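Local structure of AxyAgu115A (Amphibacillus xylanus NBRC 15112, 6NPS) at residues T123-F128 with L204-K209; L139-G144 with Y198-E203; F173-E178 with G452-Q457. The protein is a family GH115 alpha-glucuronidase that probably removes glucuronic acid side groups from hemicelluloses such as arabinoglucuronoxylan. The protein carries 3 engineered substitutions. All blocks are in the same frame, centred on the assembly; numbering follows the deposited sequence.

Interaction 1: residues T123-F128 with L204-K209; sequences TIYGLF and LLLRLK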
# COMPACT_ATOMS: atom_id res chain seq x y z
N THR A 123 49.61 -37.19 8.00
CA THR A 123 49.70 -37.65 9.38
C THR A 123 48.61 -37.03 10.22
O THR A 123 47.96 -37.72 11.03
CB THR A 123 51.07 -37.31 9.97
OG1 THR A 123 52.11 -37.70 9.05
CG2 THR A 123 51.32 -38.04 11.30
N ILE A 124 48.34 -35.74 10.01
CA ILE A 124 47.33 -35.05 10.80
C ILE A 124 45.97 -35.65 10.56
O ILE A 124 45.19 -35.84 11.52
CB ILE A 124 47.36 -33.55 10.48
CG1 ILE A 124 48.65 -32.96 11.08
CG2 ILE A 124 46.07 -32.89 10.98
CD1 ILE A 124 48.93 -31.46 10.72
N TYR A 125 45.63 -35.95 9.30
CA TYR A 125 44.35 -36.58 8.99
C TYR A 125 44.25 -37.98 9.61
O TYR A 125 43.16 -38.40 10.02
CB TYR A 125 44.14 -36.67 7.47
CG TYR A 125 44.10 -35.30 6.81
CD1 TYR A 125 43.69 -34.17 7.51
CD2 TYR A 125 44.43 -35.16 5.47
CE1 TYR A 125 43.66 -32.90 6.89
CE2 TYR A 125 44.40 -33.90 4.84
CZ TYR A 125 44.02 -32.79 5.55
OH TYR A 125 44.02 -31.58 4.88
N GLY A 126 45.37 -38.69 9.70
CA GLY A 126 45.34 -40.03 10.28
C GLY A 126 45.16 -39.99 11.79
O GLY A 126 44.44 -40.83 12.36
N LEU A 127 45.82 -39.04 12.45
CA LEU A 127 45.57 -38.79 13.87
C LEU A 127 44.10 -38.48 14.13
O LEU A 127 43.47 -39.10 15.00
CB LEU A 127 46.46 -37.65 14.36
CG LEU A 127 47.90 -38.14 14.55
CD1 LEU A 127 48.84 -36.96 14.71
CD2 LEU A 127 48.06 -39.11 15.75
N PHE A 128 43.51 -37.57 13.36
CA PHE A 128 42.10 -37.29 13.58
C PHE A 128 41.21 -38.46 13.16
O PHE A 128 40.07 -38.55 13.62
CB PHE A 128 41.73 -36.01 12.83
CG PHE A 128 42.21 -34.74 13.50
CD1 PHE A 128 42.19 -34.62 14.90
CD2 PHE A 128 42.66 -33.66 12.74
CE1 PHE A 128 42.59 -33.42 15.53
CE2 PHE A 128 43.06 -32.46 13.36
CZ PHE A 128 43.01 -32.34 14.75
N LEU A 204 39.53 -26.61 13.46
CA LEU A 204 38.28 -26.92 12.79
C LEU A 204 38.53 -27.28 11.33
O LEU A 204 37.99 -28.27 10.83
CB LEU A 204 37.33 -25.73 12.89
CG LEU A 204 36.07 -25.85 12.03
CD1 LEU A 204 35.11 -26.99 12.51
CD2 LEU A 204 35.32 -24.53 12.00
N LEU A 205 39.34 -26.48 10.64
CA LEU A 205 39.68 -26.73 9.24
C LEU A 205 40.28 -28.13 9.05
O LEU A 205 39.87 -28.89 8.16
CB LEU A 205 40.68 -25.68 8.77
CG LEU A 205 41.16 -25.89 7.33
CD1 LEU A 205 39.99 -25.63 6.39
CD2 LEU A 205 42.30 -24.91 7.03
N LEU A 206 41.30 -28.46 9.85
CA LEU A 206 41.98 -29.73 9.68
C LEU A 206 41.10 -30.91 10.11
O LEU A 206 41.19 -32.00 9.52
CB LEU A 206 43.29 -29.73 10.47
CG LEU A 206 44.42 -28.80 9.99
CD1 LEU A 206 45.51 -28.71 11.03
CD2 LEU A 206 45.01 -29.39 8.66
N ARG A 207 40.24 -30.73 11.12
CA ARG A 207 39.35 -31.83 11.50
C ARG A 207 38.35 -32.12 10.39
O ARG A 207 37.90 -33.28 10.23
CB ARG A 207 38.63 -31.51 12.81
CG ARG A 207 39.51 -31.73 14.06
CD ARG A 207 38.71 -31.51 15.34
NE ARG A 207 39.50 -31.54 16.58
CZ ARG A 207 39.70 -32.63 17.34
NH1 ARG A 207 39.20 -33.82 16.96
NH2 ARG A 207 40.40 -32.55 18.48
N LEU A 208 37.96 -31.08 9.62
CA LEU A 208 37.09 -31.28 8.47
C LEU A 208 37.88 -31.71 7.23
O LEU A 208 37.32 -31.78 6.15
CB LEU A 208 36.31 -29.99 8.17
CG LEU A 208 35.41 -29.52 9.32
CD1 LEU A 208 34.74 -28.19 8.96
CD2 LEU A 208 34.36 -30.55 9.63
N LYS A 209 39.16 -32.01 7.39
CA LYS A 209 40.05 -32.47 6.32
C LYS A 209 40.33 -31.39 5.26
O LYS A 209 40.65 -31.72 4.10
CB LYS A 209 39.52 -33.75 5.67
CG LYS A 209 39.24 -34.84 6.73
CD LYS A 209 38.56 -36.06 6.16
CE LYS A 209 37.14 -35.73 5.71
NZ LYS A 209 36.11 -36.05 6.75

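Interaction 2: residues L139-G144 with Y198-E203; sequences LVDWSG and YDHVFE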
# COMPACT_ATOMS: atom_id res chain seq x y z
N LEU A 139 33.62 -31.12 15.35
CA LEU A 139 33.12 -29.93 16.04
C LEU A 139 33.30 -30.02 17.55
O LEU A 139 32.75 -29.17 18.27
CB LEU A 139 31.64 -29.71 15.71
CG LEU A 139 31.28 -29.89 14.23
CD1 LEU A 139 29.77 -29.76 14.01
CD2 LEU A 139 32.06 -28.87 13.39
N VAL A 140 34.06 -31.01 18.03
CA VAL A 140 34.27 -31.18 19.47
C VAL A 140 34.71 -29.87 20.14
O VAL A 140 34.18 -29.47 21.18
CB VAL A 140 35.28 -32.33 19.74
CG1 VAL A 140 36.61 -32.08 19.02
CG2 VAL A 140 35.47 -32.51 21.24
N ASP A 141 35.64 -29.16 19.53
CA ASP A 141 36.10 -27.89 20.09
C ASP A 141 35.28 -26.71 19.60
O ASP A 141 34.88 -25.85 20.40
CB ASP A 141 37.58 -27.68 19.75
CG ASP A 141 38.08 -26.29 20.13
OD1 ASP A 141 38.48 -26.09 21.30
OD2 ASP A 141 38.06 -25.39 19.26
N TRP A 142 34.99 -26.66 18.29
CA TRP A 142 34.32 -25.51 17.70
C TRP A 142 32.91 -25.29 18.25
O TRP A 142 32.52 -24.15 18.53
CB TRP A 142 34.27 -25.67 16.17
CG TRP A 142 33.67 -24.44 15.60
CD1 TRP A 142 32.40 -24.27 15.14
CD2 TRP A 142 34.32 -23.17 15.48
NE1 TRP A 142 32.23 -22.97 14.73
CE2 TRP A 142 33.39 -22.28 14.92
CE3 TRP A 142 35.61 -22.72 15.78
CZ2 TRP A 142 33.70 -20.94 14.66
CZ3 TRP A 142 35.93 -21.39 15.50
CH2 TRP A 142 34.97 -20.51 14.97
N SER A 143 32.13 -26.36 18.43
CA SER A 143 30.74 -26.25 18.87
C SER A 143 30.51 -26.87 20.25
O SER A 143 29.36 -26.97 20.69
CB SER A 143 29.80 -26.91 17.86
OG SER A 143 29.94 -26.32 16.57
N GLY A 144 31.57 -27.33 20.91
CA GLY A 144 31.38 -28.02 22.18
C GLY A 144 30.58 -29.31 22.09
O GLY A 144 29.74 -29.57 22.94
N TYR A 198 43.10 -18.12 16.29
CA TYR A 198 43.25 -18.85 15.03
C TYR A 198 43.57 -20.32 15.25
O TYR A 198 43.33 -21.13 14.35
CB TYR A 198 44.34 -18.22 14.13
CG TYR A 198 43.69 -17.21 13.18
CD1 TYR A 198 42.84 -17.63 12.16
CD2 TYR A 198 43.91 -15.85 13.33
CE1 TYR A 198 42.21 -16.74 11.32
CE2 TYR A 198 43.30 -14.92 12.49
CZ TYR A 198 42.44 -15.38 11.48
OH TYR A 198 41.83 -14.50 10.63
N ASP A 199 44.12 -20.67 16.41
CA ASP A 199 44.36 -22.08 16.71
C ASP A 199 43.05 -22.88 16.63
O ASP A 199 43.03 -23.98 16.07
CB ASP A 199 45.03 -22.20 18.08
CG ASP A 199 45.54 -23.60 18.35
OD1 ASP A 199 45.07 -24.23 19.33
OD2 ASP A 199 46.40 -24.09 17.59
N HIS A 200 41.94 -22.31 17.10
CA HIS A 200 40.64 -22.99 16.98
C HIS A 200 40.15 -23.08 15.52
O HIS A 200 39.51 -24.07 15.12
CB HIS A 200 39.60 -22.27 17.82
CG HIS A 200 39.96 -22.20 19.27
ND1 HIS A 200 39.65 -23.21 20.17
CD2 HIS A 200 40.58 -21.23 19.99
CE1 HIS A 200 40.08 -22.87 21.37
NE2 HIS A 200 40.65 -21.68 21.29
N VAL A 201 40.37 -22.02 14.75
CA VAL A 201 40.04 -22.03 13.32
C VAL A 201 40.86 -23.10 12.60
O VAL A 201 40.33 -23.87 11.79
CB VAL A 201 40.30 -20.63 12.71
CG1 VAL A 201 40.16 -20.65 11.19
CG2 VAL A 201 39.36 -19.64 13.32
N PHE A 202 42.17 -23.13 12.86
CA PHE A 202 43.01 -24.12 12.20
C PHE A 202 42.56 -25.54 12.57
O PHE A 202 42.56 -26.43 11.71
CB PHE A 202 44.48 -23.94 12.57
CG PHE A 202 45.07 -22.58 12.18
CD1 PHE A 202 44.58 -21.85 11.10
CD2 PHE A 202 46.13 -22.06 12.91
CE1 PHE A 202 45.13 -20.61 10.77
CE2 PHE A 202 46.69 -20.80 12.59
CZ PHE A 202 46.21 -20.09 11.51
N GLU A 203 42.20 -25.77 13.83
CA GLU A 203 41.79 -27.11 14.25
C GLU A 203 40.51 -27.52 13.55
O GLU A 203 40.39 -28.66 13.07
CB GLU A 203 41.60 -27.15 15.77
CG GLU A 203 41.30 -28.54 16.31
CD GLU A 203 40.99 -28.59 17.81
OE1 GLU A 203 41.36 -27.65 18.57
OE2 GLU A 203 40.38 -29.60 18.24
O HOH W 1 38.04 -26.02 16.63

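Interaction 3: residues F173-E178 with G452-Q457; sequences FFINDE and GDIATQ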
# COMPACT_ATOMS: atom_id res chain seq x y z
N PHE A 173 37.98 -22.65 3.43
CA PHE A 173 37.00 -21.61 3.58
C PHE A 173 37.65 -20.25 3.87
O PHE A 173 38.85 -20.12 4.14
CB PHE A 173 35.97 -21.99 4.66
CG PHE A 173 36.57 -22.21 6.07
CD1 PHE A 173 36.85 -21.11 6.92
CD2 PHE A 173 36.81 -23.49 6.54
CE1 PHE A 173 37.37 -21.31 8.21
CE2 PHE A 173 37.33 -23.72 7.84
CZ PHE A 173 37.61 -22.62 8.68
N PHE A 174 36.79 -19.24 3.81
CA PHE A 174 37.11 -17.82 3.90
C PHE A 174 36.26 -17.26 5.04
O PHE A 174 35.02 -17.32 4.96
CB PHE A 174 36.75 -17.14 2.57
CG PHE A 174 36.87 -15.63 2.55
CD1 PHE A 174 37.78 -14.97 3.37
CD2 PHE A 174 36.11 -14.90 1.64
CE1 PHE A 174 37.89 -13.58 3.33
CE2 PHE A 174 36.22 -13.51 1.57
CZ PHE A 174 37.12 -12.85 2.42
N ILE A 175 36.90 -16.83 6.11
CA ILE A 175 36.23 -16.05 7.14
C ILE A 175 36.02 -14.64 6.61
O ILE A 175 37.00 -13.90 6.45
CB ILE A 175 37.05 -16.04 8.43
CG1 ILE A 175 37.38 -17.46 8.87
CG2 ILE A 175 36.35 -15.20 9.54
CD1 ILE A 175 38.60 -17.47 9.80
N ASN A 176 34.78 -14.23 6.36
CA ASN A 176 34.52 -12.95 5.73
C ASN A 176 33.31 -12.29 6.39
O ASN A 176 32.70 -12.85 7.30
CB ASN A 176 34.29 -13.10 4.22
CG ASN A 176 34.23 -11.75 3.47
OD1 ASN A 176 33.46 -11.58 2.52
ND2 ASN A 176 35.07 -10.78 3.89
N ASP A 177 32.97 -11.09 5.93
CA ASP A 177 31.79 -10.38 6.43
C ASP A 177 31.76 -10.42 7.96
O ASP A 177 30.73 -10.70 8.58
CB ASP A 177 30.52 -10.99 5.82
CG ASP A 177 30.70 -11.43 4.36
OD1 ASP A 177 31.03 -10.56 3.52
OD2 ASP A 177 30.53 -12.62 4.04
N GLU A 178 32.92 -10.18 8.56
CA GLU A 178 33.14 -10.62 9.93
C GLU A 178 32.76 -9.56 10.97
O GLU A 178 32.91 -9.82 12.17
CB GLU A 178 34.59 -11.10 10.12
CG GLU A 178 35.69 -10.01 10.08
CD GLU A 178 36.32 -9.92 8.69
OE1 GLU A 178 35.72 -10.41 7.70
OE2 GLU A 178 37.41 -9.34 8.58
N GLY A 452 31.30 -16.50 5.99
CA GLY A 452 30.99 -15.42 6.91
C GLY A 452 31.70 -15.56 8.25
O GLY A 452 32.92 -15.73 8.29
N ASP A 453 30.94 -15.53 9.34
CA ASP A 453 31.48 -15.67 10.69
C ASP A 453 31.50 -17.12 11.15
O ASP A 453 31.64 -17.35 12.35
CB ASP A 453 30.61 -14.89 11.68
CG ASP A 453 30.45 -13.44 11.27
OD1 ASP A 453 29.50 -13.15 10.51
OD2 ASP A 453 31.29 -12.60 11.67
N ILE A 454 31.36 -18.07 10.22
CA ILE A 454 31.44 -19.52 10.43
C ILE A 454 30.25 -20.07 11.18
O ILE A 454 29.66 -21.08 10.77
CB ILE A 454 32.74 -19.93 11.15
CG1 ILE A 454 33.98 -19.35 10.44
CG2 ILE A 454 32.78 -21.46 11.21
CD1 ILE A 454 35.27 -19.43 11.26
N ALA A 455 29.89 -19.45 12.30
CA ALA A 455 28.79 -19.97 13.12
C ALA A 455 27.48 -20.22 12.37
O ALA A 455 27.06 -19.42 11.54
CB ALA A 455 28.53 -19.02 14.29
N THR A 456 26.83 -21.36 12.69
CA THR A 456 25.64 -21.93 12.06
C THR A 456 25.92 -22.47 10.66
O THR A 456 25.04 -23.12 10.07
CB THR A 456 24.45 -20.95 11.98
OG1 THR A 456 24.61 -20.06 10.87
CG2 THR A 456 24.34 -20.12 13.27
N GLN A 457 27.13 -22.30 10.13
CA GLN A 457 27.44 -22.91 8.84
C GLN A 457 28.07 -24.30 8.96
O GLN A 457 28.59 -24.80 7.96
CB GLN A 457 28.38 -21.99 8.03
CG GLN A 457 27.93 -20.53 7.94
CD GLN A 457 26.65 -20.37 7.10
OE1 GLN A 457 26.24 -21.30 6.41
NE2 GLN A 457 26.04 -19.21 7.18

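Interaction 1: residues T123-F128 with L204-K209
One face of the F128 ring is taken by R207, whose CG stands over the ring centre in a CH-pi contact, 3.6 Å from the F128 centroid and 10° off the ring normal. Farther along the same side chain, the guanidinium sets one of its faces over F128 CE1, with R207 CZ 3.5 Å from that atom. The two planes are 34° apart, a tilted overlap rather than a parallel stack. Over one face of the Y125 ring lies K209 CB, while L206 O approaches the rings of both Y125 and F128 obliquely. The contact sets helix 120-133, from the N-terminal part of the chain, against the C-terminal end of helix 195-207 in the TIM barrel. That barrel helix ends in a Schellman motif: K209, with positive phi, is the C-prime residue, K209 N bonds to L206 O and G210 N to L205 O. L206 packs against all three side chains of the facing helix: its methyls CD1 and CD2 meet I124 CG2 and Y125 CE1, each at 4.2 Å, and its CB lies 4.0 Å from F128 CE2. R207 CG is anti to the carbonyl carbon (chi1 -79°), and the chain then runs extended to NE, which carries it across the phenyl ring. Salt bridges from R207 NE to E203 and from R207 NH1 to D42 fix the rotation of the guanidinium above F128. K209 turns its amine away from the rings to a salt bridge with D466. Y125 OH comes within 3.5 Å of K209 O, but its hydrogen bond is to G210 O, and K209 O is itself bonded by R171 NH2.

Interaction 2: residues L139-G144 with Y198-E203
D141 brings its carboxylate to the edge of the H200 imidazole, the two planes nearly coplanar at 12°. H200 ND1 donates to D141 OD2 at 2.8 Å in a nearly straight bond (166°) that lies in the ring plane and uses the syn lone pair of the oxygen. CG of D141 sits opposite the backbone N (chi1 172°), which sends the carboxylate out to the helix. A water also donates to D141 OD2 at 2.7 Å and to H200 O at 2.9 Å, so two bonds grip the same carboxylate oxygen. This His-carboxylate pair fastens the loop after helix 120-133 to helix 195-207 of the TIM barrel. One turn on, E203 OE2 packs 3.7 Å from D141 CB, and E203 OE1 is 4.1 Å from D141 OD2. The salt bridge of E203 OE2 with R207 probably eases the repulsion between these like charges. W142 reaches the helix with the benzo part of its indole: CZ3 is 4.4 Å from V201 CG2, and CE3 is 4.2 Å from H200 O, both approaching the ring obliquely. Outside the two segments, the W142 ring meets that of W185, and the H200 ring that of F190.

Interaction 3: residues F173-E178 with G452-Q457
N176 and G452 join the two backbones by a single hydrogen bond, N176 N to G452 O at 3.1 Å, bent to 144° and with the donor tilted 33° from the carbonyl plane. Two CA-H...O contacts accompany it. I175 CA approaches the same oxygen, G452 O, at 3.5 Å, and G452 CA lies 3.1 Å from N176 O. G452 has positive phi, a conformation that favours glycine. Among the charged groups, D453 turns its carboxylate to the loop at D177 and E178. Its CG stands anti to the carbonyl carbon (chi1 -54°), which brings OD2 to 3.2 Å from E178 CA. D453 OD2 is also 3.3 Å from E178 O, an acceptor that offers it no bond; its partner is F182 N, at the start of helix 181-190. A leucine in place of D453 would probably leave F182 N without its acceptor and the start of that helix less firmly tied to this loop. The apolar contacts centre on I454 CD1, which meets I175 CG1 at 3.7 Å and F173 CE1 at 4.2 Å, the latter obliquely to the ring. I454 also opens a type II turn that ends at Q457, the N-cap residue of helix 458-469. The contact lies where barrel strands 170-174 and 446-450 run out, at the C-terminal end of the TIM barrel, where such barrels carry their active sites; a glycerol, probably from the crystallisation liquor, sits about 3 Å from the nearest atom of the N176 side chain. F174 bonds by its backbone to V449 and V451, F173 and I175 to W214, while V201 of helix 195-207 packs on both F173 and I175.

From the N terminus, helix 120-133 opens interaction 1, which closes after 75 intervening residues at the end of helix 195-207. Interaction 2 starts and finishes within that span, joining the loop at 139-144 to the preceding turns of the same helix. Interaction 3 opens inside both, at strand 170-174, but closes only after strand 446-450, so it crosses the other two and brings the first and last strands of the barrel together. Helix 195-207 thus meets the N-terminal part of the chain through interactions 1 and 2. The contacts also touch one another: W142 packs on I454, V201 on I175, L205 on F173, and V140 on R207.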